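Local coordinates for protein Adenylate/guanylate cyclase/hydrolase, alpha/beta fold family (Ruegeria pomeroyi, PDB 3MR7) that probably serves as the adenylate cyclase domain of a larger protein that also carries an alpha/beta-hydrolase domain, at residues 77-81 against 94-98; 10-14 against 120-124; 123-128 against 167-171. All coordinates share one frame; numbering follows the deposited sequence.

Contact 1 (77-81 against 94-98); sequences IQQAM and IQYRI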
# COMPACT_ATOMS: atom_id res chain seq x y z
N ILE A 77 10.65 16.98 0.01
CA ILE A 77 9.24 16.76 -0.16
C ILE A 77 8.47 16.37 1.12
O ILE A 77 7.51 17.02 1.48
CB ILE A 77 9.01 15.68 -1.22
CG1 ILE A 77 9.59 16.17 -2.55
CG2 ILE A 77 7.52 15.35 -1.35
CD1 ILE A 77 9.42 15.19 -3.68
N GLN A 78 8.91 15.30 1.80
CA GLN A 78 8.22 14.79 2.97
C GLN A 78 8.24 15.77 4.15
O GLN A 78 7.26 15.91 4.85
CB GLN A 78 8.81 13.45 3.39
CG GLN A 78 8.62 12.37 2.37
CD GLN A 78 7.13 12.14 2.08
OE1 GLN A 78 6.41 13.07 1.71
NE2 GLN A 78 6.67 10.89 2.25
N GLN A 79 9.34 16.47 4.35
CA GLN A 79 9.38 17.51 5.38
C GLN A 79 8.50 18.73 5.11
O GLN A 79 7.99 19.36 6.05
CB GLN A 79 10.81 17.96 5.63
CG GLN A 79 11.69 16.89 6.26
CD GLN A 79 13.15 17.20 6.05
OE1 GLN A 79 13.50 18.19 5.39
NE2 GLN A 79 14.02 16.37 6.60
N ALA A 80 8.31 19.08 3.84
CA ALA A 80 7.48 20.22 3.53
C ALA A 80 6.02 19.79 3.69
O ALA A 80 5.15 20.58 4.10
CB ALA A 80 7.74 20.71 2.13
N MSE A 81 5.75 18.54 3.38
CA MSE A 81 4.39 18.05 3.44
C MSE A 81 3.95 17.98 4.87
O MSE A 81 2.76 18.17 5.15
CB MSE A 81 4.24 16.69 2.77
CG MSE A 81 4.34 16.79 1.26
SE MSE A 81 2.73 17.63 0.50
CE MSE A 81 1.51 16.11 0.70
N ILE A 94 -3.14 15.03 3.43
CA ILE A 94 -2.62 14.35 2.26
C ILE A 94 -1.23 13.89 2.63
O ILE A 94 -0.46 14.67 3.16
CB ILE A 94 -2.53 15.31 1.05
CG1 ILE A 94 -3.92 15.77 0.62
CG2 ILE A 94 -1.77 14.67 -0.11
CD1 ILE A 94 -3.99 16.35 -0.79
N GLN A 95 -0.91 12.64 2.40
CA GLN A 95 0.46 12.22 2.60
C GLN A 95 0.94 11.35 1.47
O GLN A 95 0.20 10.48 1.00
CB GLN A 95 0.62 11.43 3.88
CG GLN A 95 0.32 12.18 5.13
CD GLN A 95 0.33 11.24 6.34
OE1 GLN A 95 -0.51 10.34 6.46
NE2 GLN A 95 1.30 11.42 7.21
N TYR A 96 2.18 11.56 1.07
CA TYR A 96 2.77 10.68 0.09
C TYR A 96 3.52 9.49 0.74
O TYR A 96 3.85 9.54 1.92
CB TYR A 96 3.66 11.49 -0.82
CG TYR A 96 2.89 12.50 -1.65
CD1 TYR A 96 2.11 12.09 -2.72
CD2 TYR A 96 2.94 13.85 -1.35
CE1 TYR A 96 1.41 13.01 -3.47
CE2 TYR A 96 2.26 14.76 -2.08
CZ TYR A 96 1.49 14.36 -3.14
OH TYR A 96 0.79 15.31 -3.87
N ARG A 97 3.72 8.41 -0.02
CA ARG A 97 4.65 7.33 0.37
C ARG A 97 5.81 7.39 -0.61
O ARG A 97 5.60 7.73 -1.77
CB ARG A 97 3.97 5.95 0.28
CG ARG A 97 2.96 5.65 1.39
CD ARG A 97 2.61 4.21 1.34
NE ARG A 97 2.19 3.90 -0.01
CZ ARG A 97 0.92 3.87 -0.39
NH1 ARG A 97 -0.03 4.07 0.51
NH2 ARG A 97 0.60 3.63 -1.65
N ILE A 98 7.02 7.08 -0.18
CA ILE A 98 8.14 7.13 -1.12
C ILE A 98 9.10 6.00 -0.91
O ILE A 98 9.45 5.69 0.21
CB ILE A 98 8.91 8.45 -1.04
CG1 ILE A 98 8.00 9.61 -1.42
CG2 ILE A 98 10.13 8.40 -1.95
CD1 ILE A 98 8.53 10.97 -1.06
O HOH W 1 3.76 13.40 2.51

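Contact 2 (10-14 against 120-124); sequences ILAAD and AARLE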
# COMPACT_ATOMS: atom_id res chain seq x y z
N ILE A 10 16.51 5.14 -8.47
CA ILE A 10 15.10 5.21 -8.78
C ILE A 10 14.32 5.60 -7.53
O ILE A 10 14.61 5.13 -6.42
CB ILE A 10 14.59 3.86 -9.28
CG1 ILE A 10 15.29 3.50 -10.57
CG2 ILE A 10 13.12 3.90 -9.53
CD1 ILE A 10 16.59 2.90 -10.36
N LEU A 11 13.31 6.45 -7.73
CA LEU A 11 12.43 6.96 -6.70
C LEU A 11 10.99 6.73 -7.14
O LEU A 11 10.60 7.18 -8.21
CB LEU A 11 12.74 8.44 -6.47
CG LEU A 11 11.73 9.48 -5.95
CD1 LEU A 11 10.37 8.93 -5.48
CD2 LEU A 11 12.36 10.33 -4.88
N ALA A 12 10.21 6.00 -6.34
CA ALA A 12 8.78 5.81 -6.59
C ALA A 12 7.98 6.51 -5.50
O ALA A 12 8.35 6.48 -4.33
CB ALA A 12 8.42 4.31 -6.65
N ALA A 13 6.86 7.12 -5.90
CA ALA A 13 5.95 7.80 -4.97
C ALA A 13 4.47 7.65 -5.33
O ALA A 13 4.12 7.62 -6.50
CB ALA A 13 6.32 9.29 -4.86
N ASP A 14 3.62 7.57 -4.32
CA ASP A 14 2.17 7.47 -4.50
C ASP A 14 1.51 8.25 -3.37
O ASP A 14 2.16 8.67 -2.43
CB ASP A 14 1.73 6.01 -4.41
CG ASP A 14 0.41 5.70 -5.15
OD1 ASP A 14 -0.37 6.62 -5.55
OD2 ASP A 14 0.18 4.48 -5.32
N ALA A 120 11.99 -0.40 -6.24
CA ALA A 120 11.71 0.96 -5.79
C ALA A 120 10.21 1.11 -5.56
O ALA A 120 9.76 1.71 -4.57
CB ALA A 120 12.18 1.97 -6.81
N ALA A 121 9.46 0.54 -6.49
CA ALA A 121 8.00 0.59 -6.48
C ALA A 121 7.43 -0.09 -5.25
O ALA A 121 6.52 0.43 -4.60
CB ALA A 121 7.48 -0.10 -7.71
N ARG A 122 7.97 -1.27 -4.94
CA ARG A 122 7.55 -2.03 -3.77
C ARG A 122 7.87 -1.27 -2.48
O ARG A 122 7.07 -1.23 -1.55
CB ARG A 122 8.22 -3.40 -3.78
CG ARG A 122 7.68 -4.34 -2.74
CD ARG A 122 6.18 -4.41 -2.83
NE ARG A 122 5.73 -5.11 -1.65
CZ ARG A 122 4.48 -5.26 -1.28
NH1 ARG A 122 3.48 -4.72 -1.98
NH2 ARG A 122 4.23 -5.95 -0.16
N LEU A 123 9.04 -0.64 -2.43
CA LEU A 123 9.42 0.15 -1.27
C LEU A 123 8.41 1.26 -1.03
O LEU A 123 8.03 1.52 0.11
CB LEU A 123 10.83 0.70 -1.44
CG LEU A 123 11.94 -0.13 -0.74
CD1 LEU A 123 11.57 -1.59 -0.64
CD2 LEU A 123 13.30 0.03 -1.43
N GLU A 124 7.96 1.90 -2.10
CA GLU A 124 6.94 2.92 -2.01
C GLU A 124 5.69 2.31 -1.37
O GLU A 124 5.13 2.82 -0.42
CB GLU A 124 6.66 3.50 -3.40
CG GLU A 124 5.39 4.36 -3.52
CD GLU A 124 4.09 3.54 -3.59
OE1 GLU A 124 3.86 2.79 -4.58
OE2 GLU A 124 3.29 3.65 -2.64

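Contact 3 (123-128 against 167-171); sequences LEAISE and VWQWV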
# COMPACT_ATOMS: atom_id res chain seq x y z
N LEU A 123 9.04 -0.64 -2.43
CA LEU A 123 9.42 0.15 -1.27
C LEU A 123 8.41 1.26 -1.03
O LEU A 123 8.03 1.52 0.11
CB LEU A 123 10.83 0.70 -1.44
CG LEU A 123 11.94 -0.13 -0.74
CD1 LEU A 123 11.57 -1.59 -0.64
CD2 LEU A 123 13.30 0.03 -1.43
N GLU A 124 7.96 1.90 -2.10
CA GLU A 124 6.94 2.92 -2.01
C GLU A 124 5.69 2.31 -1.37
O GLU A 124 5.13 2.82 -0.42
CB GLU A 124 6.66 3.50 -3.40
CG GLU A 124 5.39 4.36 -3.52
CD GLU A 124 4.09 3.54 -3.59
OE1 GLU A 124 3.86 2.79 -4.58
OE2 GLU A 124 3.29 3.65 -2.64
N ALA A 125 5.28 1.17 -1.86
CA ALA A 125 4.02 0.58 -1.44
C ALA A 125 4.01 0.16 0.03
O ALA A 125 2.99 0.26 0.69
CB ALA A 125 3.68 -0.60 -2.33
N ILE A 126 5.12 -0.32 0.55
CA ILE A 126 5.14 -0.72 1.95
C ILE A 126 5.55 0.42 2.87
O ILE A 126 5.38 0.32 4.07
CB ILE A 126 6.10 -1.86 2.19
CG1 ILE A 126 7.52 -1.30 2.09
CG2 ILE A 126 5.75 -3.08 1.26
CD1 ILE A 126 8.59 -2.30 2.06
N SER A 127 6.09 1.50 2.31
CA SER A 127 6.50 2.64 3.12
C SER A 127 5.34 3.19 3.94
O SER A 127 4.22 3.18 3.48
CB SER A 127 7.01 3.77 2.23
OG SER A 127 7.21 4.94 2.99
N GLU A 128 5.59 3.68 5.14
CA GLU A 128 4.45 4.26 5.79
C GLU A 128 4.16 5.66 5.30
O GLU A 128 5.02 6.33 4.74
CB GLU A 128 4.41 4.07 7.30
CG GLU A 128 5.34 4.84 8.17
CD GLU A 128 5.29 4.27 9.59
OE1 GLU A 128 4.94 3.08 9.74
OE2 GLU A 128 5.60 5.01 10.56
N VAL A 167 15.15 -3.37 4.20
CA VAL A 167 14.53 -2.08 4.00
C VAL A 167 14.70 -1.17 5.21
O VAL A 167 14.44 -1.56 6.36
CB VAL A 167 13.03 -2.28 3.66
CG1 VAL A 167 12.26 -0.98 3.67
CG2 VAL A 167 12.90 -3.00 2.31
N TRP A 168 15.16 0.05 4.95
CA TRP A 168 15.35 1.04 6.00
C TRP A 168 14.32 2.12 5.80
O TRP A 168 13.98 2.48 4.67
CB TRP A 168 16.74 1.65 5.87
CG TRP A 168 17.81 0.66 6.08
CD1 TRP A 168 18.26 -0.28 5.20
CD2 TRP A 168 18.58 0.49 7.27
NE1 TRP A 168 19.26 -1.02 5.76
CE2 TRP A 168 19.47 -0.57 7.03
CE3 TRP A 168 18.60 1.15 8.51
CZ2 TRP A 168 20.39 -1.00 8.00
CZ3 TRP A 168 19.51 0.73 9.46
CH2 TRP A 168 20.38 -0.35 9.21
N GLN A 169 13.84 2.65 6.91
CA GLN A 169 12.78 3.64 6.87
C GLN A 169 13.03 4.86 7.73
O GLN A 169 13.56 4.78 8.84
CB GLN A 169 11.45 3.02 7.29
CG GLN A 169 10.26 3.96 7.16
CD GLN A 169 8.98 3.30 7.57
OE1 GLN A 169 8.77 3.01 8.74
NE2 GLN A 169 8.10 3.03 6.59
N TRP A 170 12.61 5.99 7.22
CA TRP A 170 12.64 7.21 7.96
C TRP A 170 11.23 7.75 8.05
O TRP A 170 10.50 7.76 7.06
CB TRP A 170 13.52 8.21 7.23
CG TRP A 170 13.39 9.58 7.75
CD1 TRP A 170 14.14 10.17 8.74
CD2 TRP A 170 12.48 10.57 7.30
NE1 TRP A 170 13.73 11.46 8.93
CE2 TRP A 170 12.71 11.73 8.06
CE3 TRP A 170 11.49 10.59 6.31
CZ2 TRP A 170 11.99 12.88 7.87
CZ3 TRP A 170 10.78 11.71 6.13
CH2 TRP A 170 11.03 12.85 6.90
N VAL A 171 10.85 8.16 9.24
CA VAL A 171 9.58 8.85 9.41
C VAL A 171 9.88 10.20 9.97
O VAL A 171 10.87 10.39 10.64
CB VAL A 171 8.62 8.13 10.37
CG1 VAL A 171 8.53 6.66 10.03
CG2 VAL A 171 9.07 8.32 11.81

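Contact 1 (77-81 against 94-98)
Gln78 and Tyr96 meet through an amide, a backbone carbonyl and a shared water, a worked example of how a polar side chain can be accommodated where a helix packs on a sheet. Gln78 NE2 donates to Tyr96 O at 3.1 Å in a fairly straight bond (160° at the hydrogen). The acceptor lies in the plane of the amide, whereas the donor stands well above the plane of the carbonyl, 69° out of it, and so misses the lone pairs. The same nitrogen has its stronger partner in the carbonyl of Ala131. On the other branch, Gln78 OE1 accepts from a water at 2.8 Å, which in turn takes the N-H of Tyr96. Ile98 approaches from the opposite direction, its CD1 3.6 Å from Gln78 CD, adding an apolar support to the amide. A leucine in place of Gln78 would probably leave the carbonyls of Tyr96 and Ala131 without this donor and the water without its acceptor.

One helical turn on, selenomethionine Met81 bends at both chi2 (-72°) and chi3, which brings CE within 3.7 Å of Ile94 CG2 and leaves SE at the edge of the Tyr96 ring, 5.1 Å from the centroid, in a Met-aromatic contact. Packing is close along this face of the strand. Between these two segments the contact thins out at Gln95, which barely borders it and is partly exposed; Arg97 starts away from helix 67-84, on the side where it pairs with Glu124 of helix 115-126. The helical segment 77-81 runs roughly antiparallel to 96-98. Helix 27-47 lies beside it, touching Met81 through Tyr36 and Tyr96 through Ile41, while Leu11 and Ala13 of strand 4-15 flank Ile98.

Contact 2 (10-14 against 120-124)
Ala12 presents its methyl to the backbone of the helix, with CB 3.6 Å from Ala120 O and 3.7 Å from Ala121 CA. Two residues earlier, Ile10 CG2 rests on Ala120 CB at 3.5 Å, a simple apolar touch. At the other end of the segment, Glu124 lays its aliphatic part along the strand: its CB is 3.5 Å from Ala12 O. Its carboxylate continues to Asp14, and Glu124 OE2 lies 3.3 Å from Asp14 CB. With CG anti to the backbone N (chi1 167°) and a bend at chi2, the Glu124 chain follows the strand from Ala12 towards Asp14. The two carboxylates are turned 78° apart, with Asp14 OD2 and Glu124 OE1 4.1 Å from each other.

Small side chains let the segment axes come as close as 7.0 Å, at an angle of 36°. In this cyclase homology domain, helix 115-126 packs on one face of the mixed sheet, the face opposite to that reached by Leu11 and Ala13.

Further out, Arg97 of the adjoining strand 96-107 forms a salt bridge with Glu124 and a long, weak ion pair with Asp14, which probably eases the closeness of the two acids. Asp14 OD1 is hydrogen-bonded to Ser19 of the second subunit. Backbone bonds to Gly99 on one neighbouring strand and to Met60 on the other hold Ala12 and Ala13, respectively, in the sheet.

Contact 3 (123-128 against 167-171)
Leu123 and Val167 lie alongside each other, their side chains running opposite ways, with Leu123 CD1 3.5 Å from Val167 CG2. This contact of the cyclase homology domain joins the C-terminal end of helix 115-126, and the turn that follows it, to the strand 161-170 of the mixed sheet. It illustrates how a helix can pass from apolar to polar packing as it ends. Val167 has one branch for each of two helical residues: while CG2 meets Leu123, CG1 faces Ile126 CD1 more loosely, at 4.2 Å. Gln156 of strand 151-158 touches both Ile126 and Val167, closing the apolar end of the contact.

Past the helix, the side chains change in kind. Gln169 reaches out fully extended, with CG anti to the backbone N (chi1 -175°), and so carries its amide up to the turn at Ser127 and Glu128. There it crosses the Glu128 side chain at about a right angle, the amide and carboxylate planes being inclined by 48°. The Glu128 chain leaves the backbone with CG between N and the carbonyl carbon, then runs straight on. Its carboxylate meets Val171 obliquely, OE2 lying 3.4 Å from CG1 of that valine. The same oxygen has a long, weak ion pair with Lys159 of the second subunit, and Ile126 O accepts a hydrogen bond from Arg122 of that subunit, so the helix end also belongs to the dimer interface.

The backbone N of Ser127 still bonds to Leu123 O at 2.9 Å, although Ser127 is the first residue to leave helical geometry. Its side chain, beside Cys133 of strand 132-135, is turned to the next residue: Ser127 OG donates to Glu128 O at 3.1 Å, tilted 27° from the carbonyl plane.

All three contacts join helices to one mixed sheet within the cyclase catalytic domain. Their centres lie about 13 Å apart for contacts 1 and 2, 12 Å for contacts 1 and 3, and 9 Å for contacts 2 and 3. Along the chain, contact 2 opens first, contact 1 opens and closes before it ends, and contact 3 begins where contact 2 finishes, sharing Leu123 and Glu124 of helix 115-126. Contacts 1 and 2 use neighbouring strands, 96-107 and 4-15, and Arg97 of contact 1 reaches Glu124, which contacts 2 and 3 share. All three include residues touching the second subunit, so each lies close to the subunit interface at some point.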